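Local coordinates for protein angiotensin-converting enzyme (Anopheles gambiae, PDB 6S1Y) that probably cleaves dipeptides from the C-terminal ends of peptides as a zinc-dependent metallopeptidase of the angiotensin-converting enzyme family, at residues A[300-305]-A[361-366]; A[306-311]-A[336-341]; A[439-444]-A[457-462]. All blocks are in the same frame, centred on the assembly; numbering follows the deposited sequence.

Contact 1 (A[300-305]-A[361-366]). With ZN (zinc ion), chain G; NAG (2-acetamido-2-deoxy-beta-D-glucopyranose), chain C; KSN ((2~{S})-2-[[(4~{S})-4-azanyl-5-oxidanyl-5-oxidanylidene-pentanoyl]amino]pentanedioic acid), chain H.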
loop_
_atom_site.group_PDB
_atom_site.type_symbol
_atom_site.label_atom_id
_atom_site.label_comp_id
_atom_site.label_asym_id
_atom_site.label_seq_id
_atom_site.Cartn_x
_atom_site.Cartn_y
_atom_site.Cartn_z
ATOM N N LEU A 300 -12.702 7.234 18.702
ATOM C CA LEU A 300 -11.684 8.278 18.729
ATOM C C LEU A 300 -12.266 9.674 18.502
ATOM O O LEU A 300 -11.513 10.609 18.194
ATOM C CB LEU A 300 -10.601 8.008 17.679
ATOM C CG LEU A 300 -9.808 6.698 17.772
ATOM C CD1 LEU A 300 -8.943 6.481 16.535
ATOM C CD2 LEU A 300 -8.943 6.674 19.018
ATOM N N ASN A 301 -13.589 9.829 18.640
ATOM C CA ASN A 301 -14.255 11.097 18.344
ATOM C C ASN A 301 -13.977 11.548 16.914
ATOM O O ASN A 301 -13.762 12.729 16.645
ATOM C CB ASN A 301 -13.851 12.195 19.323
ATOM C CG ASN A 301 -14.841 13.361 19.338
ATOM O OD1 ASN A 301 -16.046 13.154 19.322
ATOM N ND2 ASN A 301 -14.319 14.588 19.355
ATOM N N MET A 302 -13.988 10.599 15.992
ATOM C CA MET A 302 -13.779 10.852 14.575
ATOM C C MET A 302 -15.063 10.499 13.839
ATOM O O MET A 302 -15.964 9.888 14.400
ATOM C CB MET A 302 -12.565 10.053 14.050
ATOM C CG MET A 302 -11.230 10.482 14.717
ATOM S SD MET A 302 -9.695 9.659 14.133
ATOM C CE MET A 302 -9.472 10.474 12.559
ATOM N N THR A 303 -15.129 10.867 12.559
ATOM C CA THR A 303 -16.401 10.871 11.853
ATOM C C THR A 303 -16.924 9.463 11.622
ATOM O O THR A 303 -16.205 8.598 11.113
ATOM C CB THR A 303 -16.266 11.590 10.516
ATOM O OG1 THR A 303 -15.831 12.934 10.741
ATOM C CG2 THR A 303 -17.603 11.579 9.767
ATOM N N LYS A 304 -18.186 9.244 11.986
ATOM C CA LYS A 304 -18.893 8.011 11.678
ATOM C C LYS A 304 -19.139 7.907 10.176
ATOM O O LYS A 304 -19.308 8.911 9.486
ATOM C CB LYS A 304 -20.236 7.979 12.423
ATOM C CG LYS A 304 -21.027 6.684 12.287
ATOM C CD LYS A 304 -22.535 6.935 12.360
ATOM C CE LYS A 304 -23.218 6.026 13.380
ATOM N NZ LYS A 304 -22.779 4.598 13.303
ATOM N N LEU A 305 -19.177 6.677 9.669
ATOM C CA LEU A 305 -19.356 6.499 8.226
ATOM C C LEU A 305 -20.745 6.983 7.820
ATOM O O LEU A 305 -21.731 6.576 8.432
ATOM C CB LEU A 305 -19.176 5.027 7.825
ATOM C CG LEU A 305 -17.754 4.458 7.917
ATOM C CD1 LEU A 305 -17.747 2.964 7.675
ATOM C CD2 LEU A 305 -16.829 5.147 6.920
ATOM N N HIS A 361 -8.318 5.452 4.721
ATOM C CA HIS A 361 -8.488 6.302 3.542
ATOM C C HIS A 361 -9.828 7.046 3.615
ATOM O O HIS A 361 -9.889 8.268 3.448
ATOM C CB HIS A 361 -8.429 5.458 2.250
ATOM C CG HIS A 361 -7.057 4.994 1.842
ATOM N ND1 HIS A 361 -5.977 5.845 1.737
ATOM C CD2 HIS A 361 -6.615 3.779 1.433
ATOM C CE1 HIS A 361 -4.925 5.167 1.311
ATOM N NE2 HIS A 361 -5.284 3.911 1.126
ATOM N N ILE A 362 -10.918 6.310 3.872
ATOM C CA ILE A 362 -12.242 6.927 3.944
ATOM C C ILE A 362 -12.255 8.041 4.989
ATOM O O ILE A 362 -12.674 9.168 4.713
ATOM C CB ILE A 362 -13.321 5.874 4.254
ATOM C CG1 ILE A 362 -13.438 4.854 3.126
ATOM C CG2 ILE A 362 -14.667 6.568 4.481
ATOM C CD1 ILE A 362 -13.893 5.423 1.811
ATOM N N GLN A 363 -11.777 7.740 6.204
ATOM C CA GLN A 363 -11.761 8.738 7.265
ATOM C C GLN A 363 -10.983 9.973 6.838
ATOM O O GLN A 363 -11.367 11.102 7.155
ATOM C CB GLN A 363 -11.157 8.143 8.531
ATOM C CG GLN A 363 -11.141 9.099 9.713
ATOM C CD GLN A 363 -12.544 9.451 10.207
ATOM O OE1 GLN A 363 -12.791 10.583 10.634
ATOM N NE2 GLN A 363 -13.460 8.477 10.155
ATOM N N TYR A 364 -9.874 9.789 6.135
ATOM C CA TYR A 364 -9.113 10.942 5.682
ATOM C C TYR A 364 -9.970 11.773 4.732
ATOM O O TYR A 364 -10.077 12.996 4.880
ATOM C CB TYR A 364 -7.822 10.464 5.021
ATOM C CG TYR A 364 -6.593 11.369 5.103
ATOM C CD1 TYR A 364 -6.683 12.720 5.405
ATOM C CD2 TYR A 364 -5.322 10.836 4.854
ATOM C CE1 TYR A 364 -5.529 13.530 5.453
ATOM C CE2 TYR A 364 -4.177 11.616 4.911
ATOM C CZ TYR A 364 -4.274 12.964 5.204
ATOM O OH TYR A 364 -3.098 13.699 5.240
ATOM N N TYR A 365 -10.618 11.107 3.764
ATOM C CA TYR A 365 -11.557 11.787 2.878
ATOM C C TYR A 365 -12.547 12.626 3.688
ATOM O O TYR A 365 -12.729 13.822 3.427
ATOM C CB TYR A 365 -12.311 10.764 2.013
ATOM C CG TYR A 365 -11.475 9.902 1.052
ATOM C CD1 TYR A 365 -10.228 10.314 0.587
ATOM C CD2 TYR A 365 -11.955 8.664 0.622
ATOM C CE1 TYR A 365 -9.488 9.526 -0.276
ATOM C CE2 TYR A 365 -11.225 7.871 -0.253
ATOM C CZ TYR A 365 -9.995 8.302 -0.696
ATOM O OH TYR A 365 -9.282 7.494 -1.554
ATOM N N LEU A 366 -13.185 12.013 4.697
ATOM C CA LEU A 366 -14.210 12.715 5.462
ATOM C C LEU A 366 -13.629 13.897 6.218
ATOM O O LEU A 366 -14.290 14.934 6.343
ATOM C CB LEU A 366 -14.915 11.759 6.420
ATOM C CG LEU A 366 -15.725 10.677 5.703
ATOM C CD1 LEU A 366 -16.141 9.584 6.670
ATOM C CD2 LEU A 366 -16.983 11.263 5.004
HETATM ZN ZN ZN G . -3.993 2.439 0.701
HETATM C C1 NAG C . -15.111 15.799 19.396
HETATM C C2 NAG C . -14.769 16.531 20.700
HETATM C C3 NAG C . -15.511 17.865 20.779
HETATM C C4 NAG C . -15.284 18.702 19.524
HETATM C C5 NAG C . -15.616 17.868 18.283
HETATM C C6 NAG C . -15.282 18.567 16.986
HETATM C C7 NAG C . -14.156 15.229 22.694
HETATM C C8 NAG C . -14.660 14.369 23.811
HETATM N N2 NAG C . -15.084 15.699 21.852
HETATM O O3 NAG C . -15.027 18.570 21.916
HETATM O O4 NAG C . -16.093 19.880 19.570
HETATM O O5 NAG C . -14.853 16.650 18.289
HETATM O O6 NAG C . -15.583 17.744 15.866
HETATM O O7 NAG C . -12.965 15.492 22.565
HETATM C C10 KSN H . -5.588 2.317 -5.626
HETATM C C13 KSN H . -4.661 1.007 -1.263
HETATM C C17 KSN H . -0.595 -4.117 -1.268
HETATM C C02 KSN H . -0.958 -3.249 -0.057
HETATM C C03 KSN H . -1.928 -2.091 -0.332
HETATM C C04 KSN H . -2.792 -2.192 -1.578
HETATM C C05 KSN H . -4.323 -2.189 -1.327
HETATM C C07 KSN H . -4.709 0.080 -2.502
HETATM C C08 KSN H . -5.557 0.627 -3.643
HETATM C C09 KSN H . -4.956 1.892 -4.285
HETATM N N01 KSN H . 0.253 -2.677 0.541
HETATM N N06 KSN H . -5.207 -1.127 -1.829
HETATM O O11 KSN H . -6.261 1.474 -6.296
HETATM O O12 KSN H . -5.434 3.501 -6.084
HETATM O O14 KSN H . -5.585 0.907 -0.408
HETATM O O15 KSN H . -3.728 1.808 -1.068
HETATM O O16 KSN H . -4.820 -3.118 -0.764
HETATM O O18 KSN H . -1.354 -5.084 -1.546
HETATM O O19 KSN H . 0.416 -3.934 -1.999
#
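Gln363 reads the backbone of Thr303 with both ends of its side-chain amide. Its NE2 donates to Thr303 O at 2.9 Å, a nearly straight bond (168° at the hydrogen) that lies in the amide plane of Gln363 and meets a lone pair of the carbonyl in the carbonyl plane. In return Thr303 N donates to Gln363 OE1 at 3.0 Å, more bent and tilted from the plane of the side-chain carbonyl. The pair fixes the rotation of the amide and satisfies both backbone polar groups of Thr303, much as a neighbouring strand would; OE1 also accepts from Gln367 NE2, one turn further along the helix. With CG anti to its backbone N (chi1 -178°) and a bend at chi2, the Gln363 chain turns off its helix toward the loop. That helix, 349-368, carries the HExxH zinc motif of the gluzincin peptidases. Two residues before Gln363, His361 binds the zinc ion through NE2 at 2.0 Å, beside His357 and Glu385, and the metal is also held by both carboxylate oxygens of the bound gamma-glutamyl-glutamate, O15 at 1.9 Å and O14 at a longer 2.5 Å. His361 ND1 is hydrogen-bonded to His384, a second-shell contact that probably helps to orient the imidazole. Outward from the amide, Met302 doubles back at chi3 and lays CE 3.6 Å from Gln363 CG. On the other flank Leu305 CD2 reaches Ile362 CG2 at 3.6 Å, the two side chains crossing at about a right angle, while Thr303 CG2 lies 4.0 Å from Leu366 CD1. At the start of the loop, Asn301 ends helix 286-299 as the C-prime residue of a Schellman motif and carries an N-linked glycan on ND2.

Contact 2 (A[306-311]-A[336-341])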
loop_
_atom_site.group_PDB
_atom_site.type_symbol
_atom_site.label_atom_id
_atom_site.label_comp_id
_atom_site.label_asym_id
_atom_site.label_seq_id
_atom_site.Cartn_x
_atom_site.Cartn_y
_atom_site.Cartn_z
ATOM N N PRO A 306 -20.866 7.813 6.787
ATOM C CA PRO A 306 -22.199 8.213 6.306
ATOM C C PRO A 306 -22.938 7.055 5.668
ATOM O O PRO A 306 -22.355 6.045 5.254
ATOM C CB PRO A 306 -21.897 9.300 5.271
ATOM C CG PRO A 306 -20.485 8.925 4.739
ATOM C CD PRO A 306 -19.771 8.351 5.944
ATOM N N GLN A 307 -24.261 7.233 5.564
ATOM C CA GLN A 307 -25.109 6.192 4.987
ATOM C C GLN A 307 -24.787 5.965 3.515
ATOM O O GLN A 307 -24.897 4.842 3.021
ATOM C CB GLN A 307 -26.594 6.562 5.175
ATOM C CG GLN A 307 -27.565 5.515 4.669
ATOM C CD GLN A 307 -27.513 4.247 5.490
ATOM O OE1 GLN A 307 -27.313 4.290 6.715
ATOM N NE2 GLN A 307 -27.664 3.101 4.823
ATOM N N THR A 308 -24.428 7.021 2.787
ATOM C CA THR A 308 -23.990 6.844 1.399
ATOM C C THR A 308 -22.909 5.758 1.296
ATOM O O THR A 308 -22.924 4.926 0.373
ATOM C CB THR A 308 -23.473 8.172 0.844
ATOM O OG1 THR A 308 -24.534 9.135 0.847
ATOM C CG2 THR A 308 -22.977 8.013 -0.576
ATOM N N PHE A 309 -21.989 5.717 2.261
ATOM C CA PHE A 309 -20.951 4.695 2.241
ATOM C C PHE A 309 -21.547 3.291 2.230
ATOM O O PHE A 309 -21.100 2.425 1.462
ATOM C CB PHE A 309 -20.017 4.841 3.443
ATOM C CG PHE A 309 -19.087 3.689 3.595
ATOM C CD1 PHE A 309 -19.485 2.549 4.279
ATOM C CD2 PHE A 309 -17.831 3.716 3.006
ATOM C CE1 PHE A 309 -18.633 1.461 4.392
ATOM C CE2 PHE A 309 -16.970 2.635 3.124
ATOM C CZ PHE A 309 -17.369 1.506 3.810
ATOM N N TRP A 310 -22.523 3.026 3.118
ATOM C CA TRP A 310 -23.130 1.702 3.190
ATOM C C TRP A 310 -23.988 1.396 1.964
ATOM O O TRP A 310 -24.090 0.232 1.559
ATOM C CB TRP A 310 -23.976 1.563 4.463
ATOM C CG TRP A 310 -23.183 1.691 5.727
ATOM C CD1 TRP A 310 -23.145 2.763 6.570
ATOM C CD2 TRP A 310 -22.291 0.718 6.274
ATOM N NE1 TRP A 310 -22.297 2.511 7.619
ATOM C CE2 TRP A 310 -21.748 1.264 7.454
ATOM C CE3 TRP A 310 -21.887 -0.564 5.873
ATOM C CZ2 TRP A 310 -20.824 0.570 8.240
ATOM C CZ3 TRP A 310 -20.992 -1.248 6.653
ATOM C CH2 TRP A 310 -20.466 -0.685 7.830
ATOM N N ASP A 311 -24.626 2.417 1.371
ATOM C CA ASP A 311 -25.532 2.163 0.251
ATOM C C ASP A 311 -24.762 1.747 -0.993
ATOM O O ASP A 311 -25.138 0.797 -1.678
ATOM C CB ASP A 311 -26.356 3.405 -0.096
ATOM C CG ASP A 311 -27.347 3.789 0.981
ATOM O OD1 ASP A 311 -27.808 2.898 1.750
ATOM O OD2 ASP A 311 -27.662 5.009 1.037
ATOM N N ILE A 336 -20.059 15.604 -0.969
ATOM C CA ILE A 336 -20.121 15.569 0.491
ATOM C C ILE A 336 -20.628 14.196 0.908
ATOM O O ILE A 336 -21.708 13.771 0.480
ATOM C CB ILE A 336 -21.015 16.674 1.074
ATOM C CG1 ILE A 336 -20.432 18.062 0.796
ATOM C CG2 ILE A 336 -21.141 16.498 2.571
ATOM C CD1 ILE A 336 -19.029 18.277 1.405
ATOM N N ASP A 337 -19.838 13.499 1.721
ATOM C CA ASP A 337 -20.190 12.202 2.287
ATOM C C ASP A 337 -20.351 11.113 1.245
ATOM O O ASP A 337 -20.808 10.016 1.578
ATOM C CB ASP A 337 -21.468 12.301 3.136
ATOM C CG ASP A 337 -21.246 13.104 4.409
ATOM O OD1 ASP A 337 -20.111 13.610 4.577
ATOM O OD2 ASP A 337 -22.184 13.220 5.235
ATOM N N ASP A 338 -19.984 11.350 -0.012
ATOM C CA ASP A 338 -20.008 10.257 -0.986
ATOM C C ASP A 338 -18.601 9.666 -1.009
ATOM O O ASP A 338 -17.694 10.176 -1.691
ATOM C CB ASP A 338 -20.476 10.710 -2.358
ATOM C CG ASP A 338 -20.643 9.536 -3.326
ATOM O OD1 ASP A 338 -20.423 8.368 -2.913
ATOM O OD2 ASP A 338 -20.979 9.791 -4.513
ATOM N N VAL A 339 -18.429 8.600 -0.233
ATOM C CA VAL A 339 -17.157 7.916 -0.057
ATOM C C VAL A 339 -17.448 6.426 -0.065
ATOM O O VAL A 339 -18.455 5.982 0.506
ATOM C CB VAL A 339 -16.450 8.354 1.248
ATOM C CG1 VAL A 339 -16.023 9.824 1.155
ATOM C CG2 VAL A 339 -17.345 8.133 2.459
ATOM N N ARG A 340 -16.582 5.650 -0.724
ATOM C CA ARG A 340 -16.911 4.252 -0.944
ATOM C C ARG A 340 -15.668 3.372 -0.934
ATOM O O ARG A 340 -14.587 3.775 -1.368
ATOM C CB ARG A 340 -17.642 4.040 -2.279
ATOM C CG ARG A 340 -18.708 5.059 -2.576
ATOM C CD ARG A 340 -19.428 4.754 -3.880
ATOM N NE ARG A 340 -20.023 5.964 -4.444
ATOM C CZ ARG A 340 -20.631 6.022 -5.622
ATOM N NH1 ARG A 340 -20.741 4.934 -6.362
ATOM N NH2 ARG A 340 -21.120 7.175 -6.055
ATOM N N ILE A 341 -15.868 2.140 -0.480
ATOM C CA ILE A 341 -14.858 1.100 -0.536
ATOM C C ILE A 341 -15.348 0.017 -1.474
ATOM O O ILE A 341 -16.530 -0.353 -1.455
ATOM C CB ILE A 341 -14.554 0.535 0.873
ATOM C CG1 ILE A 341 -13.715 1.551 1.648
ATOM C CG2 ILE A 341 -13.882 -0.834 0.776
ATOM C CD1 ILE A 341 -13.473 1.203 3.128
#
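Phe309, on the short helix 307-312, packs against strand 339-342, one half of the two-stranded antiparallel hairpin that precedes the zinc-binding helix 349-368 in the chain. The axes of the short segments run 7.0 Å apart at an angle of 36°, and the side chain of Phe309 spans the gap between them. Its CB lies against Val339 O, an oxygen that also receives a CA-H...O contact from Phe309 CA at 3.3 Å. The trans chi1 of 170° carries the ring along the strand. CD2 is still close to Val339 O and approaches Arg340 CA; CE2 then meets Ile341 CG1 at 3.7 Å, where the isoleucine comes to the ring edge near its plane, and CZ ends beside Ile341 CD1. Beyond Phe309, Ile341 touches Glu358 and Ile362 of the zinc helix, while its backbone N is bound by Ser313 OG.

Nearer the start of the helix the packing moves to the turn before the strand. Pro306 sets CB 3.7 Å from Asp337 CB, and Thr308 CB lies 3.3 Å from Asp337 O; the carboxylate of Asp337 itself is bound through OD1 by Gln369. Thr308 CG2, a methyl, rests 3.5 Å from Asp338 OD1. That carboxylate is held by Arg340 side-on: NE donates to OD1 at 2.9 Å and NH2 to OD2 at 3.0 Å, each oxygen using its syn lone pair, with both acceptors near the guanidinium plane.

Contact 3 (A[439-444]-A[457-462])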
loop_
_atom_site.group_PDB
_atom_site.type_symbol
_atom_site.label_atom_id
_atom_site.label_comp_id
_atom_site.label_asym_id
_atom_site.label_seq_id
_atom_site.Cartn_x
_atom_site.Cartn_y
_atom_site.Cartn_z
ATOM N N ASP A 439 9.642 0.846 -6.462
ATOM C CA ASP A 439 9.858 2.134 -7.104
ATOM C C ASP A 439 11.314 2.373 -7.454
ATOM O O ASP A 439 11.590 3.040 -8.457
ATOM C CB ASP A 439 9.278 3.255 -6.244
ATOM C CG ASP A 439 7.754 3.429 -6.496
ATOM O OD1 ASP A 439 7.206 2.624 -7.278
ATOM O OD2 ASP A 439 7.118 4.362 -5.951
ATOM N N LYS A 440 12.266 1.811 -6.716
ATOM C CA LYS A 440 13.643 1.906 -7.193
ATOM C C LYS A 440 13.733 1.295 -8.581
ATOM O O LYS A 440 14.341 1.872 -9.481
ATOM C CB LYS A 440 14.607 1.229 -6.219
ATOM C CG LYS A 440 16.079 1.465 -6.499
ATOM C CD LYS A 440 16.960 0.522 -5.653
ATOM C CE LYS A 440 18.481 0.754 -5.858
ATOM N NZ LYS A 440 18.952 1.977 -5.168
ATOM N N TYR A 441 13.065 0.162 -8.794
ATOM C CA TYR A 441 13.026 -0.428 -10.125
ATOM C C TYR A 441 12.329 0.496 -11.114
ATOM O O TYR A 441 12.840 0.745 -12.216
ATOM C CB TYR A 441 12.328 -1.782 -10.092
ATOM C CG TYR A 441 12.157 -2.399 -11.449
ATOM C CD1 TYR A 441 13.208 -3.037 -12.072
ATOM C CD2 TYR A 441 10.940 -2.343 -12.118
ATOM C CE1 TYR A 441 13.061 -3.601 -13.316
ATOM C CE2 TYR A 441 10.786 -2.919 -13.363
ATOM C CZ TYR A 441 11.850 -3.547 -13.954
ATOM O OH TYR A 441 11.695 -4.128 -15.190
ATOM N N ARG A 442 11.148 1.008 -10.753
ATOM C CA ARG A 442 10.407 1.804 -11.727
ATOM C C ARG A 442 11.098 3.135 -11.989
ATOM O O ARG A 442 11.116 3.609 -13.129
ATOM C CB ARG A 442 8.957 1.993 -11.270
ATOM C CG ARG A 442 8.154 0.709 -11.444
ATOM C CD ARG A 442 6.629 0.887 -11.293
ATOM N NE ARG A 442 6.194 1.191 -9.930
ATOM C CZ ARG A 442 4.921 1.347 -9.553
ATOM N NH1 ARG A 442 3.904 1.248 -10.419
ATOM N NH2 ARG A 442 4.661 1.612 -8.291
ATOM N N TRP A 443 11.704 3.748 -10.966
ATOM C CA TRP A 443 12.507 4.941 -11.224
ATOM C C TRP A 443 13.589 4.646 -12.257
ATOM O O TRP A 443 13.883 5.484 -13.121
ATOM C CB TRP A 443 13.173 5.454 -9.952
ATOM C CG TRP A 443 12.250 5.869 -8.899
ATOM C CD1 TRP A 443 10.943 6.213 -9.046
ATOM C CD2 TRP A 443 12.542 5.974 -7.503
ATOM N NE1 TRP A 443 10.399 6.536 -7.821
ATOM C CE2 TRP A 443 11.354 6.394 -6.858
ATOM C CE3 TRP A 443 13.695 5.761 -6.728
ATOM C CZ2 TRP A 443 11.283 6.597 -5.483
ATOM C CZ3 TRP A 443 13.618 5.956 -5.347
ATOM C CH2 TRP A 443 12.426 6.368 -4.742
ATOM N N GLY A 444 14.199 3.460 -12.172
ATOM C CA GLY A 444 15.261 3.113 -13.089
ATOM C C GLY A 444 14.776 2.958 -14.513
ATOM O O GLY A 444 15.466 3.360 -15.455
ATOM N N CYS A 457 15.600 -9.259 -15.672
ATOM C CA CYS A 457 16.657 -9.666 -14.752
ATOM C C CYS A 457 17.105 -8.523 -13.840
ATOM O O CYS A 457 17.527 -8.789 -12.714
ATOM C CB CYS A 457 17.815 -10.298 -15.535
ATOM S SG CYS A 457 17.331 -12.036 -16.156
ATOM N N LYS A 458 16.976 -7.261 -14.245
ATOM C CA LYS A 458 17.242 -6.189 -13.287
ATOM C C LYS A 458 16.148 -6.108 -12.223
ATOM O O LYS A 458 16.418 -5.729 -11.079
ATOM C CB LYS A 458 17.409 -4.843 -14.004
ATOM C CG LYS A 458 18.832 -4.637 -14.597
ATOM C CD LYS A 458 19.879 -4.513 -13.497
ATOM C CE LYS A 458 21.266 -4.102 -14.021
ATOM N NZ LYS A 458 22.037 -3.337 -12.980
ATOM N N PHE A 459 14.918 -6.501 -12.555
ATOM C CA PHE A 459 13.875 -6.610 -11.538
ATOM C C PHE A 459 14.230 -7.671 -10.501
ATOM O O PHE A 459 14.360 -7.380 -9.303
ATOM C CB PHE A 459 12.550 -6.939 -12.201
ATOM C CG PHE A 459 11.424 -7.177 -11.228
ATOM C CD1 PHE A 459 10.845 -6.115 -10.539
ATOM C CD2 PHE A 459 10.904 -8.444 -11.061
ATOM C CE1 PHE A 459 9.787 -6.322 -9.662
ATOM C CE2 PHE A 459 9.858 -8.664 -10.205
ATOM C CZ PHE A 459 9.295 -7.593 -9.489
ATOM N N TRP A 460 14.418 -8.915 -10.949
ATOM C CA TRP A 460 14.682 -9.988 -10.000
ATOM C C TRP A 460 16.033 -9.817 -9.313
ATOM O O TRP A 460 16.216 -10.278 -8.184
ATOM C CB TRP A 460 14.601 -11.342 -10.703
ATOM C CG TRP A 460 13.197 -11.709 -11.086
ATOM C CD1 TRP A 460 12.700 -11.926 -12.349
ATOM C CD2 TRP A 460 12.097 -11.899 -10.187
ATOM N NE1 TRP A 460 11.339 -12.240 -12.283
ATOM C CE2 TRP A 460 10.953 -12.216 -10.969
ATOM C CE3 TRP A 460 11.961 -11.821 -8.797
ATOM C CZ2 TRP A 460 9.716 -12.471 -10.400
ATOM C CZ3 TRP A 460 10.714 -12.064 -8.240
ATOM C CH2 TRP A 460 9.615 -12.389 -9.044
ATOM N N GLU A 461 16.983 -9.138 -9.958
ATOM C CA GLU A 461 18.260 -8.869 -9.306
ATOM C C GLU A 461 18.062 -7.915 -8.133
ATOM O O GLU A 461 18.623 -8.129 -7.050
ATOM C CB GLU A 461 19.278 -8.305 -10.319
ATOM C CG GLU A 461 20.602 -7.856 -9.696
ATOM C CD GLU A 461 21.537 -7.162 -10.700
ATOM O OE1 GLU A 461 21.465 -5.919 -10.829
ATOM O OE2 GLU A 461 22.325 -7.866 -11.372
ATOM N N MET A 462 17.251 -6.870 -8.320
ATOM C CA MET A 462 16.983 -5.955 -7.212
ATOM C C MET A 462 16.174 -6.637 -6.108
ATOM O O MET A 462 16.454 -6.448 -4.923
ATOM C CB MET A 462 16.256 -4.707 -7.731
ATOM C CG MET A 462 17.170 -3.718 -8.479
ATOM S SD MET A 462 16.327 -2.200 -9.033
ATOM C CE MET A 462 15.292 -2.013 -7.623
#
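Tyr441 and Phe459 form the tight part of this helix pair, in which segments of helices 431-447 and 455-467 run antiparallel at 150° with their axes 10.2 Å apart. The two rings make a T-shaped (edge-to-face) stack: Phe459 turns its edge into the face of Tyr441, with planes at 74°, centroids 5.3 Å apart and CD1 over the centre of the tyrosine ring. Farther out on the same ring, Tyr441 CE1 is 3.6 Å from Phe459 CB and 3.5 Å from Phe459 N. The extended first torsion of Tyr441 (chi1 175°) sends the ring across to the second helix, where its OH is hydrogen-bonded to Tyr455 O.

The other side of the contact is more open. Met462, partly exposed, bends at chi3 so that its methyl settles on the first helix: CE lies 3.3 Å from Tyr441 N and 3.6 Å from Lys440 CB, and also touches CG and CD of Lys440, the two chains crossing at a slant. The ammonium of Lys440 continues to Tyr436 OH. Lys458 comes near with its backbone, but its amine leads away to a weak salt bridge with Glu461. Both lysines thus find partners on their own helices, and the join depends chiefly on apolar and aromatic contact, pinned by the tyrosine hydroxyl at the backbone of the second helix.

In the fold
From the N terminus, the loop after helix 286-299 enters contact 1 at 300-305 and passes directly into contact 2 at 306-311. The chain then forms the hairpin of strands 329-332 and 339-342, whose second strand closes contact 2, and continues into helix 349-368, which closes contact 1; the shorter loop therefore lies within the longer one. The two meet where Ile362 packs on Val339 and Ile341, joining loop, short helix, hairpin and zinc helix into one unit. Contact 3 follows in series, closing the short connection between helices 431-447 and 455-467. It lies across the chain's centre, its centre about 36 Å from that of contact 1, without touching either.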